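Local coordinates for protein adenylosuccinate lyase (PDB 4EEI) that probably cleaves adenylosuccinate to AMP and fumarate, and likewise splits fumarate from the succinylated carboxamide intermediate of purine synthesis, at residues B[320-323]-B[324-328]. Numbering follows the deposited sequence.
Sequences MVYA and LRRMK
The hydroxyl of Tyr322 accepts a hydrogen bond from the guanidinium of Arg326 one helical turn on, NH1 standing 2.9 Å from OH. The bond is bent, 137° at the hydrogen, and OH sits near the guanidinium edge but tilted from its plane. With CG anti to the backbone N in both (chi1 177°), the two side chains, one turn apart, leave the helix in the same direction and lie alongside each other, and the extended arginine carries its CD to 3.9 Å from Tyr322 CE2. Ring and guanidinium planes are steeply inclined, 73° apart, which rules out a parallel stack. Ser273 OG is hydrogen-bonded to Arg326 NE, and the two hydroxyls together probably restrict the rotation of this guanidinium, while Tyr5 meets the tyrosine ring edge-to-face.

On another flank, Val321 lays CG1 over one face of the Arg325 guanidinium, toward its rim and 3.4 Å from NE. Salt bridges to Asp116 and Glu9 hold that arginine, with its charge probably balanced by the two carboxylates. Met320 and Leu324 make an apolar contact, Met320 CG to Leu324 CD1 at 3.8 Å; the methionine, bent at chi2 and chi3, also brings SD near the leucine branch.

Beneath these pairs run regular i to i+4 backbone bonds, such as Met327 N to Ala323 O at 2.9 Å. Spacings of four residues thus line up partners on several faces of helix 304-333, which packs against helices 94-131, 217-244 and 272-293 in the long helical bundle characteristic of the fumarase/aspartase (lyase 1) superfamily.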
# COMPACT_ATOMS: atom_id res chain seq x y z
N MET B 320 -17.38 -3.95 4.51
CA MET B 320 -18.06 -3.16 3.47
C MET B 320 -19.55 -3.06 3.78
O MET B 320 -20.14 -1.98 3.73
CB MET B 320 -17.85 -3.77 2.08
CG MET B 320 -18.60 -3.03 0.97
SD MET B 320 -17.99 -1.34 0.76
CE MET B 320 -16.43 -1.64 -0.06
N VAL B 321 -20.18 -4.19 4.08
CA VAL B 321 -21.60 -4.18 4.39
C VAL B 321 -21.87 -3.38 5.67
O VAL B 321 -22.79 -2.54 5.72
CB VAL B 321 -22.17 -5.60 4.50
CG1 VAL B 321 -23.60 -5.57 5.03
CG2 VAL B 321 -22.13 -6.28 3.13
N TYR B 322 -21.07 -3.62 6.71
CA TYR B 322 -21.20 -2.84 7.96
C TYR B 322 -21.09 -1.35 7.69
O TYR B 322 -21.90 -0.56 8.20
CB TYR B 322 -20.12 -3.26 8.97
CG TYR B 322 -20.16 -2.44 10.25
CD1 TYR B 322 -20.93 -2.84 11.32
CD2 TYR B 322 -19.41 -1.27 10.39
CE1 TYR B 322 -20.98 -2.10 12.50
CE2 TYR B 322 -19.45 -0.52 11.56
CZ TYR B 322 -20.24 -0.95 12.61
OH TYR B 322 -20.30 -0.22 13.78
N ALA B 323 -20.11 -0.95 6.89
CA ALA B 323 -19.85 0.47 6.70
C ALA B 323 -20.94 1.13 5.87
O ALA B 323 -21.34 2.25 6.17
CB ALA B 323 -18.46 0.69 6.06
N LEU B 324 -21.41 0.45 4.83
CA LEU B 324 -22.46 1.04 3.98
C LEU B 324 -23.76 1.22 4.74
O LEU B 324 -24.48 2.20 4.52
CB LEU B 324 -22.70 0.18 2.74
CG LEU B 324 -21.54 0.09 1.75
CD1 LEU B 324 -21.83 -0.97 0.72
CD2 LEU B 324 -21.33 1.44 1.07
N ARG B 325 -24.09 0.27 5.61
CA ARG B 325 -25.32 0.37 6.41
C ARG B 325 -25.20 1.45 7.45
O ARG B 325 -26.14 2.21 7.69
CB ARG B 325 -25.65 -0.97 7.09
CG ARG B 325 -25.93 -2.09 6.10
CD ARG B 325 -26.45 -3.34 6.80
NE ARG B 325 -26.70 -4.40 5.82
CZ ARG B 325 -27.05 -5.64 6.14
NH1 ARG B 325 -27.19 -6.00 7.41
NH2 ARG B 325 -27.26 -6.53 5.18
N ARG B 326 -24.04 1.53 8.10
CA ARG B 326 -23.88 2.52 9.17
C ARG B 326 -23.83 3.94 8.58
O ARG B 326 -24.43 4.87 9.14
CB ARG B 326 -22.63 2.25 10.01
CG ARG B 326 -22.39 3.31 11.08
CD ARG B 326 -21.36 2.88 12.12
NE ARG B 326 -21.31 3.85 13.21
CZ ARG B 326 -20.69 3.66 14.37
NH1 ARG B 326 -20.05 2.51 14.58
NH2 ARG B 326 -20.72 4.60 15.31
N MET B 327 -23.14 4.10 7.46
CA MET B 327 -23.12 5.40 6.79
C MET B 327 -24.51 5.83 6.34
O MET B 327 -24.87 6.99 6.46
CB MET B 327 -22.16 5.39 5.60
CG MET B 327 -22.14 6.75 4.87
SD MET B 327 -21.47 8.10 5.90
CE MET B 327 -19.73 7.95 5.48
N LYS B 328 -25.29 4.89 5.80
CA LYS B 328 -26.66 5.22 5.41
C LYS B 328 -27.49 5.69 6.60
O LYS B 328 -28.21 6.70 6.52
CB LYS B 328 -27.35 4.03 4.73
CG LYS B 328 -28.84 4.25 4.47
CD LYS B 328 -29.60 2.94 4.63
CE LYS B 328 -30.99 2.99 4.02
NZ LYS B 328 -31.93 3.98 4.64